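Local coordinates for DUF7790 domain-containing protein (Leptospira interrogans serogroup Icterohaemorrhagiae serovar copenhageni, PDB 6ULO) that is of unknown function but belongs to a family grouped with the NADP-binding Rossmann-like proteins and probably sits at a membrane through a transmembrane helix, at residues Lys170-Gln173 with Gln178-Tyr181; Asn65-Val70 with Leu76-Trp81; Phe106-Glu111 with Leu185-Lys190; Glu114-Leu119 with Lys155-Asn160; Glu123-Ala128 with Lys144-Ala149. One frame throughout, in Å; residues are numbered along the deposited sequence.

Contact 1: Lys170-Gln173 with Gln178-Tyr181; sequences KMFQ and QYSY
Gln178 OE1 accepts a hydrogen bond of 2.8 Å from a water. The same water takes a weak bond of 2.9 Å from Phe172 N. The bridge forms where the loop after helix 139-166 folds back on the first turns of helix 176-187, in an alpha/beta fold of a family grouped with the Rossmann-like proteins. Gln178 keeps CG anti to its carbonyl carbon (chi1 -67°) and is extended beyond it, which lays the amide alongside the loop backbone. There Gln178 NE2 lies 3.6 Å from Lys170 CB, and Gln178 OE1 comes to 3.2 Å from Met171 CA. A second water accepts from Gln178 NE2 at 3.1 Å and gives a weak bond to Lys170 O. That carbonyl also receives Trp81 NE1 from helix 74-82. No direct hydrogen bond joins the two segments, and the polar link between them runs through water. The rings of Phe172 and Tyr179 meet obliquely, with CD1 to CD1 at 4.3 Å. The hydroxyl of Tyr179 leads off to Ser110 O. Phe172 O, buried without a hydrogen-bond partner, lies in the plane of the Tyr179 ring at its edge, 3.4 Å from Tyr179 CD1.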
# COMPACT_ATOMS: atom_id res chain seq x y z
N LYS A 170 -1.28 -13.24 12.14
CA LYS A 170 -2.43 -12.33 12.17
C LYS A 170 -2.34 -11.33 11.03
O LYS A 170 -1.26 -10.78 10.74
CB LYS A 170 -2.43 -11.57 13.48
CG LYS A 170 -2.67 -12.44 14.71
CD LYS A 170 -2.45 -11.59 15.97
CE LYS A 170 -2.77 -12.36 17.23
NZ LYS A 170 -2.73 -11.55 18.48
N MET A 171 -3.49 -11.02 10.43
CA MET A 171 -3.56 -9.89 9.50
C MET A 171 -4.97 -9.29 9.63
O MET A 171 -5.85 -9.85 10.30
CB MET A 171 -3.14 -10.32 8.07
CG MET A 171 -3.90 -11.52 7.50
SD MET A 171 -5.48 -11.12 6.74
CE MET A 171 -4.95 -10.19 5.31
N PHE A 172 -5.17 -8.09 9.05
CA PHE A 172 -6.35 -7.30 9.42
C PHE A 172 -7.67 -7.95 9.04
O PHE A 172 -8.71 -7.54 9.57
CB PHE A 172 -6.26 -5.86 8.87
CG PHE A 172 -6.79 -5.68 7.46
CD1 PHE A 172 -8.05 -5.12 7.23
CD2 PHE A 172 -6.01 -6.02 6.35
CE1 PHE A 172 -8.52 -4.94 5.94
CE2 PHE A 172 -6.49 -5.85 5.07
CZ PHE A 172 -7.74 -5.29 4.84
N GLN A 173 -7.67 -8.92 8.11
CA GLN A 173 -8.92 -9.59 7.74
C GLN A 173 -9.22 -10.78 8.62
O GLN A 173 -10.35 -11.28 8.60
CB GLN A 173 -8.93 -10.04 6.27
CG GLN A 173 -8.78 -8.85 5.31
CD GLN A 173 -8.40 -9.24 3.90
OE1 GLN A 173 -8.18 -10.42 3.62
NE2 GLN A 173 -8.21 -8.25 3.03
N GLN A 178 -6.31 -6.26 14.82
CA GLN A 178 -5.76 -5.58 13.64
C GLN A 178 -6.88 -5.03 12.77
O GLN A 178 -6.75 -3.92 12.23
CB GLN A 178 -4.79 -6.49 12.88
CG GLN A 178 -3.54 -6.76 13.70
CD GLN A 178 -2.51 -7.61 12.99
OE1 GLN A 178 -2.56 -7.80 11.77
NE2 GLN A 178 -1.54 -8.11 13.76
N TYR A 179 -8.00 -5.74 12.67
CA TYR A 179 -9.16 -5.20 11.97
C TYR A 179 -9.61 -3.89 12.61
O TYR A 179 -9.83 -2.88 11.92
CB TYR A 179 -10.32 -6.21 11.94
CG TYR A 179 -11.50 -5.60 11.20
CD1 TYR A 179 -11.51 -5.58 9.81
CD2 TYR A 179 -12.54 -4.99 11.88
CE1 TYR A 179 -12.53 -4.96 9.12
CE2 TYR A 179 -13.56 -4.39 11.19
CZ TYR A 179 -13.56 -4.37 9.81
OH TYR A 179 -14.56 -3.74 9.10
N SER A 180 -9.75 -3.90 13.94
CA SER A 180 -10.22 -2.71 14.64
C SER A 180 -9.28 -1.53 14.44
O SER A 180 -9.73 -0.38 14.33
CB SER A 180 -10.34 -3.03 16.13
OG SER A 180 -10.80 -1.90 16.81
N TYR A 181 -7.96 -1.79 14.35
CA TYR A 181 -7.00 -0.71 14.15
C TYR A 181 -7.22 -0.04 12.80
O TYR A 181 -7.25 1.19 12.69
CB TYR A 181 -5.58 -1.27 14.25
CG TYR A 181 -4.53 -0.19 14.17
CD1 TYR A 181 -4.12 0.51 15.30
CD2 TYR A 181 -3.98 0.19 12.95
CE1 TYR A 181 -3.19 1.53 15.23
CE2 TYR A 181 -3.08 1.25 12.87
CZ TYR A 181 -2.68 1.88 14.01
OH TYR A 181 -1.78 2.92 13.96
O HOH W 1 1.02 -9.66 12.94
O HOH W 2 -2.63 -6.74 9.19

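Contact 2: Asn65-Val70 with Leu76-Trp81; sequences NVYVGV and LTIAAW
Tyr67 carries this contact from the side of strand 66-69, and Ile78 and Ala79 receive it on helix 74-82. The apolar packing comes first. The tyrosine has CG anti to its backbone N (chi1 -176°), and its CB points toward the helix. The side chains of Tyr67 and Ile78 cross at about a right angle. The methyl CG2 of Ile78 sits at the ring edge, in the ring plane, 3.7 Å from Tyr67 CE1. The other branch of the isoleucine ends near the hydroxyl, with Ile78 CD1 3.7 Å from Tyr67 OH. Ala79 approaches the near half of the ring obliquely, and Ala79 CB is 3.8 Å from Tyr67 CD1. With only a methyl at Ala79, the CA atoms of Tyr67 and Ala79 are 6.5 Å apart. Ile87 of strand 86-91 and Ile220 of strand 218-222 also touch the tyrosine.

The polar part lies at the far end of the ring. No hydrogen bond passes between the two segments, but Tyr67 OH bonds to Asn75 OD1, just before the helical segment. The amide nitrogen of Asn75 holds Val70 O. The asparagine thus ties the residue just after the strand, and the strand's tyrosine, to the start of the helix. This is helix-on-sheet packing within the beta-alpha-beta crossover of strand 66-69, helix 74-82 and strand 86-91, the building block of Rossmann-like folds.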
# COMPACT_ATOMS: atom_id res chain seq x y z
N ASN A 65 4.59 6.06 12.24
CA ASN A 65 4.71 7.16 11.29
C ASN A 65 3.73 7.00 10.13
O ASN A 65 2.74 6.27 10.26
CB ASN A 65 6.16 7.35 10.84
CG ASN A 65 7.03 7.84 11.99
OD1 ASN A 65 6.76 8.88 12.59
ND2 ASN A 65 8.05 7.10 12.32
N VAL A 66 3.94 7.71 9.02
CA VAL A 66 2.97 7.70 7.93
C VAL A 66 3.25 6.53 6.99
O VAL A 66 4.41 6.16 6.76
CB VAL A 66 2.94 9.07 7.22
CG1 VAL A 66 2.00 9.07 6.02
CG2 VAL A 66 2.55 10.15 8.22
N TYR A 67 2.21 5.97 6.39
CA TYR A 67 2.33 4.89 5.42
C TYR A 67 1.99 5.47 4.05
O TYR A 67 0.98 6.17 3.92
CB TYR A 67 1.31 3.79 5.76
CG TYR A 67 1.43 2.59 4.87
CD1 TYR A 67 2.09 1.46 5.30
CD2 TYR A 67 0.91 2.59 3.58
CE1 TYR A 67 2.23 0.34 4.49
CE2 TYR A 67 1.05 1.47 2.76
CZ TYR A 67 1.72 0.35 3.24
OH TYR A 67 1.88 -0.76 2.44
N VAL A 68 2.79 5.16 3.01
CA VAL A 68 2.46 5.48 1.61
C VAL A 68 2.58 4.21 0.79
O VAL A 68 3.60 3.52 0.88
CB VAL A 68 3.43 6.53 1.04
CG1 VAL A 68 3.08 6.84 -0.42
CG2 VAL A 68 3.43 7.78 1.94
N GLY A 69 1.56 3.87 -0.00
CA GLY A 69 1.70 2.68 -0.83
C GLY A 69 0.88 2.70 -2.09
O GLY A 69 -0.22 3.27 -2.14
N VAL A 70 1.42 2.05 -3.13
CA VAL A 70 0.67 1.72 -4.33
C VAL A 70 -0.20 0.50 -4.06
O VAL A 70 0.03 -0.26 -3.10
CB VAL A 70 1.62 1.47 -5.53
CG1 VAL A 70 2.57 2.67 -5.72
CG2 VAL A 70 2.38 0.17 -5.36
N LEU A 76 -3.22 -2.19 3.79
CA LEU A 76 -3.86 -2.19 5.10
C LEU A 76 -3.26 -3.28 5.98
O LEU A 76 -3.07 -3.09 7.19
CB LEU A 76 -5.38 -2.32 4.94
CG LEU A 76 -5.97 -1.27 4.00
CD1 LEU A 76 -7.47 -1.47 3.92
CD2 LEU A 76 -5.69 0.16 4.42
N THR A 77 -2.94 -4.44 5.39
CA THR A 77 -2.24 -5.47 6.15
C THR A 77 -0.93 -4.93 6.72
O THR A 77 -0.66 -5.08 7.93
CB THR A 77 -1.98 -6.67 5.25
OG1 THR A 77 -3.26 -7.22 4.91
CG2 THR A 77 -1.14 -7.74 5.95
N ILE A 78 -0.10 -4.31 5.87
CA ILE A 78 1.21 -3.90 6.34
C ILE A 78 1.09 -2.75 7.34
O ILE A 78 1.79 -2.71 8.36
CB ILE A 78 2.10 -3.53 5.15
CG1 ILE A 78 2.24 -4.70 4.17
CG2 ILE A 78 3.44 -3.01 5.61
CD1 ILE A 78 2.94 -4.33 2.83
N ALA A 79 0.17 -1.80 7.05
CA ALA A 79 -0.01 -0.64 7.94
C ALA A 79 -0.52 -1.06 9.31
O ALA A 79 -0.16 -0.43 10.32
CB ALA A 79 -0.99 0.35 7.32
N ALA A 80 -1.37 -2.10 9.39
CA ALA A 80 -1.80 -2.56 10.71
C ALA A 80 -0.63 -3.13 11.50
O ALA A 80 -0.51 -2.89 12.70
CB ALA A 80 -2.93 -3.59 10.56
N TRP A 81 0.23 -3.91 10.84
CA TRP A 81 1.42 -4.42 11.52
C TRP A 81 2.30 -3.28 11.99
O TRP A 81 2.88 -3.33 13.09
CB TRP A 81 2.22 -5.30 10.55
CG TRP A 81 1.55 -6.57 10.14
CD1 TRP A 81 0.54 -7.22 10.80
CD2 TRP A 81 1.81 -7.34 8.96
NE1 TRP A 81 0.17 -8.37 10.12
CE2 TRP A 81 0.94 -8.46 8.99
CE3 TRP A 81 2.70 -7.20 7.90
CZ2 TRP A 81 0.97 -9.44 8.00
CZ3 TRP A 81 2.70 -8.15 6.88
CH2 TRP A 81 1.87 -9.27 6.96

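Contact 3: Phe106-Glu111 with Leu185-Lys190; sequences FLQKSE and LAIEGK
Helix 94-109 and helix 176-187 approach near their C-terminal ends, where the CA atoms of Gln108 and Ile187 are 5.2 Å apart. Gln108 makes the polar contact. Its CG is anti to the carbonyl carbon (chi1 -69°), and the extended chain carries the amide across to the other helix. Gln108 NE2 gives Ala186 O a nearly straight hydrogen bond of 2.9 Å, with an angle of 169° at the hydrogen. The donor stands above the carbonyl plane, 52° out of it. Gly189 N reaches Ala186 O at 3.2 Å from the opposite face. This second bond belongs to a Schellman motif that ends helix 176-187. Gly189 has positive phi there, and Lys190 N bonds back to Leu185 O at 2.9 Å.

The apolar part is small. Leu107 CB meets Ala186 CB at 3.8 Å. The aliphatic part of Gln108 also packs here, with Gln108 CG 4.1 Å from Ala186 CB. Ile187 CG1 lies 4.4 Å from Gln108 CG, a looser contact. Arg183, one turn before Ile187, adds further links by bonding to Leu107 O and Gln108 O.

Helix ends leave carbonyl groups without the usual partner four residues on. At Ala186 the capping turn supplies one donor and Gln108 a second. Two bonds from opposite faces hold this oxygen, and the side-chain bond couples the end of one helix to the other.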
# COMPACT_ATOMS: atom_id res chain seq x y z
N PHE A 106 -16.66 0.54 3.27
CA PHE A 106 -17.08 -0.72 3.89
C PHE A 106 -16.48 -0.88 5.28
O PHE A 106 -17.16 -1.33 6.20
CB PHE A 106 -16.71 -1.92 3.03
CG PHE A 106 -17.44 -2.04 1.72
CD1 PHE A 106 -18.53 -1.23 1.40
CD2 PHE A 106 -17.03 -3.02 0.80
CE1 PHE A 106 -19.18 -1.40 0.19
CE2 PHE A 106 -17.67 -3.20 -0.40
CZ PHE A 106 -18.78 -2.39 -0.71
N LEU A 107 -15.22 -0.50 5.46
CA LEU A 107 -14.61 -0.55 6.79
C LEU A 107 -15.38 0.32 7.78
O LEU A 107 -15.66 -0.10 8.90
CB LEU A 107 -13.15 -0.07 6.74
CG LEU A 107 -12.17 -1.05 6.08
CD1 LEU A 107 -10.86 -0.31 5.76
CD2 LEU A 107 -11.91 -2.24 7.02
N GLN A 108 -15.70 1.56 7.37
CA GLN A 108 -16.45 2.45 8.26
C GLN A 108 -17.75 1.83 8.74
O GLN A 108 -18.12 2.00 9.90
CB GLN A 108 -16.73 3.78 7.55
CG GLN A 108 -15.45 4.61 7.34
CD GLN A 108 -15.66 5.78 6.43
OE1 GLN A 108 -16.61 5.80 5.65
NE2 GLN A 108 -14.76 6.75 6.52
N LYS A 109 -18.44 1.10 7.87
CA LYS A 109 -19.75 0.58 8.19
C LYS A 109 -19.72 -0.81 8.79
O LYS A 109 -20.74 -1.28 9.27
CB LYS A 109 -20.62 0.58 6.93
CG LYS A 109 -20.88 1.98 6.39
CD LYS A 109 -21.56 2.86 7.39
CE LYS A 109 -21.90 4.19 6.73
NZ LYS A 109 -22.66 5.06 7.64
N SER A 110 -18.58 -1.50 8.80
CA SER A 110 -18.50 -2.92 9.16
C SER A 110 -17.89 -3.06 10.55
O SER A 110 -16.67 -2.93 10.71
CB SER A 110 -17.67 -3.67 8.11
OG SER A 110 -18.35 -3.73 6.87
N GLU A 111 -18.72 -3.37 11.54
CA GLU A 111 -18.24 -3.36 12.92
C GLU A 111 -17.22 -4.46 13.19
O GLU A 111 -16.34 -4.29 14.03
CB GLU A 111 -19.40 -3.42 13.90
CG GLU A 111 -20.33 -2.19 13.77
CD GLU A 111 -21.46 -2.13 14.78
OE1 GLU A 111 -21.70 -3.13 15.49
OE2 GLU A 111 -22.14 -1.08 14.85
N LEU A 185 -8.73 3.91 11.84
CA LEU A 185 -8.18 4.86 10.87
C LEU A 185 -9.22 5.23 9.82
O LEU A 185 -9.32 6.40 9.42
CB LEU A 185 -6.94 4.28 10.19
CG LEU A 185 -5.75 3.98 11.11
CD1 LEU A 185 -4.57 3.45 10.25
CD2 LEU A 185 -5.32 5.22 11.91
N ALA A 186 -9.99 4.24 9.32
CA ALA A 186 -10.98 4.53 8.29
C ALA A 186 -12.01 5.51 8.81
O ALA A 186 -12.34 6.48 8.12
CB ALA A 186 -11.64 3.25 7.80
N ILE A 187 -12.54 5.26 10.01
CA ILE A 187 -13.54 6.13 10.61
C ILE A 187 -13.00 7.55 10.77
O ILE A 187 -13.74 8.53 10.60
CB ILE A 187 -14.01 5.52 11.95
CG1 ILE A 187 -14.88 4.33 11.67
CG2 ILE A 187 -14.78 6.57 12.78
CD1 ILE A 187 -15.22 3.51 12.92
N GLU A 188 -11.73 7.68 11.12
CA GLU A 188 -11.11 8.97 11.40
C GLU A 188 -10.68 9.72 10.16
O GLU A 188 -10.15 10.82 10.29
CB GLU A 188 -9.93 8.75 12.36
CG GLU A 188 -10.43 8.35 13.73
CD GLU A 188 -9.36 7.95 14.73
OE1 GLU A 188 -8.21 7.68 14.35
OE2 GLU A 188 -9.72 7.86 15.93
N GLY A 189 -10.89 9.17 8.97
CA GLY A 189 -10.48 9.84 7.76
C GLY A 189 -9.00 9.75 7.49
O GLY A 189 -8.45 10.51 6.69
N LYS A 190 -8.32 8.79 8.13
CA LYS A 190 -6.88 8.67 8.06
C LYS A 190 -6.40 7.70 7.02
O LYS A 190 -5.18 7.48 6.94
CB LYS A 190 -6.33 8.30 9.44
CG LYS A 190 -6.59 9.34 10.52
CD LYS A 190 -6.12 8.84 11.87
CE LYS A 190 -6.19 9.93 12.91
NZ LYS A 190 -5.95 9.33 14.26

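Contact 4: Glu114-Leu119 with Lys155-Asn160; sequences EDFIRL and KRHKTN
Ile117 lays its terminal methyl over one face of the His157 ring. Ile117 CD1 is 3.6 Å from the centroid of the His157 ring and 12° off the ring normal, a CH-pi contact. The two side chains slide past each other in opposite directions. Ile117 has CG1 anti to the carbonyl carbon and a second torsion of -65°, and this bend brings CD1 above the imidazole. The side chain of Phe116 crosses that of His157 at about a right angle, and the two ring planes meet obliquely at 54°. The centroids are 5.8 Å apart, and the closest atoms are Phe116 CE2 and His157 NE2 at 4.0 Å. Both Ile117 CD1 and Phe116 CE2 lie on the same side of the imidazole plane, the methyl over the ring and the phenyl obliquely beyond its NE2 and CE1 end.

A water lies in the ring plane at the edge, 2.7 Å from His157 ND1. The same water gives a hydrogen bond of 2.8 Å to Ile117 O, which joins the helices by a polar route. His157 NE2 bonds to Glu73 OE2, in the loop before helix 74-82.

Polar partners at both ring nitrogens, together with the methyl on one face, probably hold the imidazole in this rotation. The histidine thus links helix 139-166 to helix 113-120 through packing and water, and to Glu73 through a carboxylate.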
# COMPACT_ATOMS: atom_id res chain seq x y z
N GLU A 114 -15.77 -9.92 9.88
CA GLU A 114 -16.66 -10.73 9.07
C GLU A 114 -17.63 -9.88 8.27
O GLU A 114 -18.04 -10.27 7.17
CB GLU A 114 -17.45 -11.64 9.99
CG GLU A 114 -16.62 -12.74 10.58
CD GLU A 114 -15.80 -12.32 11.80
OE1 GLU A 114 -16.09 -11.27 12.42
OE2 GLU A 114 -14.86 -13.07 12.17
N ASP A 115 -18.05 -8.73 8.83
CA ASP A 115 -18.96 -7.83 8.13
C ASP A 115 -18.28 -7.22 6.91
O ASP A 115 -18.89 -7.07 5.85
CB ASP A 115 -19.45 -6.71 9.06
CG ASP A 115 -20.14 -7.22 10.29
OD1 ASP A 115 -20.96 -8.14 10.15
OD2 ASP A 115 -19.85 -6.72 11.40
N PHE A 116 -17.01 -6.87 7.04
CA PHE A 116 -16.27 -6.32 5.92
C PHE A 116 -16.12 -7.35 4.80
O PHE A 116 -16.36 -7.04 3.63
CB PHE A 116 -14.90 -5.87 6.41
CG PHE A 116 -13.96 -5.45 5.32
CD1 PHE A 116 -14.07 -4.21 4.68
CD2 PHE A 116 -12.93 -6.31 4.92
CE1 PHE A 116 -13.18 -3.85 3.68
CE2 PHE A 116 -12.04 -5.96 3.91
CZ PHE A 116 -12.19 -4.73 3.29
N ILE A 117 -15.68 -8.56 5.15
CA ILE A 117 -15.56 -9.62 4.16
C ILE A 117 -16.90 -9.86 3.50
O ILE A 117 -16.97 -10.04 2.28
CB ILE A 117 -14.97 -10.90 4.79
CG1 ILE A 117 -13.58 -10.60 5.36
CG2 ILE A 117 -14.95 -12.06 3.78
CD1 ILE A 117 -12.51 -10.23 4.31
N ARG A 118 -17.98 -9.82 4.28
CA ARG A 118 -19.30 -10.09 3.73
C ARG A 118 -19.72 -9.04 2.70
O ARG A 118 -20.28 -9.38 1.66
CB ARG A 118 -20.30 -10.17 4.88
CG ARG A 118 -21.67 -10.65 4.46
CD ARG A 118 -22.59 -10.76 5.66
NE ARG A 118 -22.46 -9.61 6.54
CZ ARG A 118 -23.11 -8.46 6.37
NH1 ARG A 118 -23.90 -8.29 5.32
NH2 ARG A 118 -22.93 -7.47 7.24
N LEU A 119 -19.48 -7.74 2.98
CA LEU A 119 -19.89 -6.71 2.02
C LEU A 119 -19.17 -6.87 0.69
O LEU A 119 -19.77 -6.65 -0.36
CB LEU A 119 -19.62 -5.29 2.55
CG LEU A 119 -20.57 -4.82 3.64
CD1 LEU A 119 -20.15 -3.40 4.02
CD2 LEU A 119 -22.07 -4.86 3.22
N LYS A 155 -11.81 -13.77 -4.26
CA LYS A 155 -10.82 -14.84 -4.35
C LYS A 155 -9.62 -14.52 -3.46
O LYS A 155 -9.11 -15.41 -2.76
CB LYS A 155 -10.42 -15.02 -5.82
CG LYS A 155 -9.30 -15.98 -6.08
CD LYS A 155 -9.12 -16.12 -7.58
CE LYS A 155 -7.97 -17.03 -7.94
NZ LYS A 155 -7.73 -17.07 -9.42
N ARG A 156 -9.16 -13.27 -3.47
CA ARG A 156 -8.04 -12.89 -2.65
C ARG A 156 -8.35 -12.96 -1.16
O ARG A 156 -7.50 -13.38 -0.37
CB ARG A 156 -7.57 -11.50 -3.07
CG ARG A 156 -6.47 -10.95 -2.22
CD ARG A 156 -5.16 -11.68 -2.48
NE ARG A 156 -4.08 -11.08 -1.73
CZ ARG A 156 -2.83 -11.56 -1.67
NH1 ARG A 156 -2.51 -12.68 -2.33
NH2 ARG A 156 -1.94 -10.94 -0.90
N HIS A 157 -9.58 -12.60 -0.76
CA HIS A 157 -9.94 -12.76 0.65
C HIS A 157 -9.87 -14.22 1.07
O HIS A 157 -9.38 -14.53 2.16
CB HIS A 157 -11.35 -12.22 0.89
CG HIS A 157 -11.42 -10.72 0.92
ND1 HIS A 157 -12.59 -10.01 0.79
CD2 HIS A 157 -10.43 -9.80 1.08
CE1 HIS A 157 -12.32 -8.71 0.86
NE2 HIS A 157 -11.02 -8.56 1.04
N LYS A 158 -10.34 -15.15 0.23
CA LYS A 158 -10.31 -16.56 0.60
C LYS A 158 -8.89 -17.08 0.67
O LYS A 158 -8.56 -17.88 1.55
CB LYS A 158 -11.15 -17.37 -0.38
CG LYS A 158 -12.60 -16.93 -0.37
CD LYS A 158 -13.41 -17.55 -1.50
CE LYS A 158 -14.79 -16.88 -1.58
NZ LYS A 158 -15.55 -17.01 -0.31
N THR A 159 -8.02 -16.62 -0.24
CA THR A 159 -6.60 -16.96 -0.19
C THR A 159 -5.96 -16.40 1.07
O THR A 159 -5.16 -17.09 1.71
CB THR A 159 -5.93 -16.42 -1.44
OG1 THR A 159 -6.39 -17.20 -2.55
CG2 THR A 159 -4.41 -16.49 -1.33
N ASN A 160 -6.25 -15.13 1.43
CA ASN A 160 -5.66 -14.56 2.62
C ASN A 160 -6.03 -15.34 3.87
O ASN A 160 -5.20 -15.49 4.77
CB ASN A 160 -6.05 -13.08 2.79
CG ASN A 160 -5.30 -12.18 1.85
OD1 ASN A 160 -4.33 -12.57 1.22
ND2 ASN A 160 -5.76 -10.95 1.73
O HOH W 3 -15.12 -10.85 0.38

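Contact 5: Glu123-Ala128 with Lys144-Ala149; sequences EGEKEA and KVYKQA
Tyr146 pushes its ring end against the first turn of helix 125-135. Tyr146 OH lies 3.4 Å from Glu125 CA and 3.6 Å from Glu125 CB. Ala128, nearly one turn further on, places CB 3.8 Å from Tyr146 CE1. From the same side of the ring plane, but nearer the other edge, Glu125 CG is 3.7 Å from Tyr146 CE2. The tyrosine reaches this place with CG anti to its backbone N (chi1 180°). Glu125 is extended, and its carboxylate plane stands 89° from the ring plane. Glu125 OE2 lies in the plane of the ring, at the edge, 3.7 Å from Tyr146 CE2.

No hydrogen bond crosses between the two segments. The polar ends are positioned from outside. Tyr146 OH bonds to Leu119 O at the end of helix 113-120 and to Arg154 NH2. Arg154 NH2 also pairs with Glu125 OE2 in a salt bridge. One arginine nitrogen thus binds both groups, from about two turns along helix 139-166.

Helices 125-135 and 139-166 follow each other. An aromatic side chain wedged between them is ordinary helix-to-helix packing. It lies in the helical region inserted between strand 86-91 and its parallel neighbour, strand 191-195.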
# COMPACT_ATOMS: atom_id res chain seq x y z
N GLU A 123 -22.48 -12.79 -0.49
CA GLU A 123 -23.56 -12.70 0.50
C GLU A 123 -23.99 -11.26 0.74
O GLU A 123 -25.19 -10.98 0.87
CB GLU A 123 -23.12 -13.33 1.83
CG GLU A 123 -24.11 -13.07 2.98
CD GLU A 123 -23.63 -13.61 4.32
OE1 GLU A 123 -22.43 -13.95 4.45
OE2 GLU A 123 -24.47 -13.67 5.25
N GLY A 124 -23.03 -10.34 0.83
CA GLY A 124 -23.34 -8.96 1.12
C GLY A 124 -23.48 -8.06 -0.07
O GLY A 124 -23.72 -6.86 0.13
N GLU A 125 -23.40 -8.59 -1.29
CA GLU A 125 -23.42 -7.76 -2.49
C GLU A 125 -24.64 -6.84 -2.54
O GLU A 125 -24.51 -5.65 -2.85
CB GLU A 125 -23.35 -8.63 -3.73
CG GLU A 125 -23.45 -7.79 -4.98
CD GLU A 125 -23.15 -8.56 -6.25
OE1 GLU A 125 -24.04 -8.65 -7.10
OE2 GLU A 125 -22.03 -9.07 -6.40
N LYS A 126 -25.85 -7.36 -2.28
CA LYS A 126 -27.02 -6.50 -2.38
C LYS A 126 -26.94 -5.34 -1.38
O LYS A 126 -27.18 -4.17 -1.74
CB LYS A 126 -28.30 -7.31 -2.16
CG LYS A 126 -29.55 -6.48 -2.14
CD LYS A 126 -30.74 -7.32 -1.66
CE LYS A 126 -32.03 -6.52 -1.55
NZ LYS A 126 -32.73 -6.42 -2.87
N GLU A 127 -26.59 -5.64 -0.13
CA GLU A 127 -26.40 -4.60 0.88
C GLU A 127 -25.26 -3.65 0.51
O GLU A 127 -25.38 -2.43 0.68
CB GLU A 127 -26.06 -5.28 2.20
CG GLU A 127 -25.87 -4.28 3.32
CD GLU A 127 -25.59 -4.94 4.66
OE1 GLU A 127 -25.67 -6.18 4.76
OE2 GLU A 127 -25.28 -4.19 5.60
N ALA A 128 -24.16 -4.20 0.00
CA ALA A 128 -23.02 -3.36 -0.38
C ALA A 128 -23.40 -2.36 -1.47
O ALA A 128 -23.03 -1.18 -1.42
CB ALA A 128 -21.86 -4.25 -0.84
N LYS A 144 -20.02 0.16 -10.61
CA LYS A 144 -19.30 -0.51 -11.68
C LYS A 144 -17.97 -1.06 -11.18
O LYS A 144 -17.61 -2.20 -11.48
CB LYS A 144 -19.05 0.48 -12.83
CG LYS A 144 -20.27 0.85 -13.66
CD LYS A 144 -19.83 1.83 -14.76
CE LYS A 144 -20.97 2.23 -15.64
NZ LYS A 144 -21.68 1.03 -16.08
N VAL A 145 -17.23 -0.26 -10.41
CA VAL A 145 -15.97 -0.73 -9.84
C VAL A 145 -16.21 -1.94 -8.94
O VAL A 145 -15.47 -2.93 -9.01
CB VAL A 145 -15.22 0.41 -9.10
CG1 VAL A 145 -14.03 -0.16 -8.32
CG2 VAL A 145 -14.75 1.45 -10.09
N TYR A 146 -17.25 -1.89 -8.11
CA TYR A 146 -17.56 -3.03 -7.24
C TYR A 146 -17.75 -4.29 -8.07
O TYR A 146 -17.18 -5.35 -7.77
CB TYR A 146 -18.83 -2.76 -6.42
CG TYR A 146 -19.18 -3.93 -5.52
CD1 TYR A 146 -18.85 -3.92 -4.16
CD2 TYR A 146 -19.88 -5.04 -6.00
CE1 TYR A 146 -19.14 -5.01 -3.32
CE2 TYR A 146 -20.19 -6.13 -5.18
CZ TYR A 146 -19.83 -6.10 -3.85
OH TYR A 146 -20.15 -7.17 -3.05
N LYS A 147 -18.52 -4.19 -9.15
CA LYS A 147 -18.81 -5.36 -9.97
C LYS A 147 -17.59 -5.87 -10.72
O LYS A 147 -17.43 -7.07 -10.88
CB LYS A 147 -19.97 -5.06 -10.91
CG LYS A 147 -21.24 -4.84 -10.13
CD LYS A 147 -22.33 -4.29 -11.03
CE LYS A 147 -23.53 -3.85 -10.21
NZ LYS A 147 -24.60 -3.27 -11.06
N GLN A 148 -16.69 -4.98 -11.13
CA GLN A 148 -15.46 -5.42 -11.79
C GLN A 148 -14.51 -6.06 -10.79
O GLN A 148 -13.85 -7.05 -11.10
CB GLN A 148 -14.76 -4.20 -12.37
CG GLN A 148 -15.40 -3.60 -13.57
CD GLN A 148 -14.70 -2.33 -13.95
OE1 GLN A 148 -14.76 -1.34 -13.22
NE2 GLN A 148 -13.97 -2.36 -15.05
N ALA A 149 -14.36 -5.45 -9.61
CA ALA A 149 -13.31 -5.83 -8.67
C ALA A 149 -13.73 -7.00 -7.79
O ALA A 149 -12.89 -7.84 -7.45
CB ALA A 149 -12.96 -4.64 -7.77

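From the N terminus, contact 2 closes first, a short loop inside the beta-alpha-beta unit of the sheet. The chain then leaves strand 86-91 for a long helical excursion. Contact 3 spans most of it, from helix 94-109 to the end of helix 176-187, just before strand 191-195. Contact 4 is nested inside that loop, and contact 5 inside contact 4. Both use helix 139-166. Contact 1 is also nested in contact 3, but comes after contact 4 closes. No loops cross. Contact 1 touches contacts 2, 3 and 4, and with contact 3, which also touches contact 2, joins the helical region to helix 74-82. Contacts 2 and 5 lie farthest apart, with centres about 25 Å from each other.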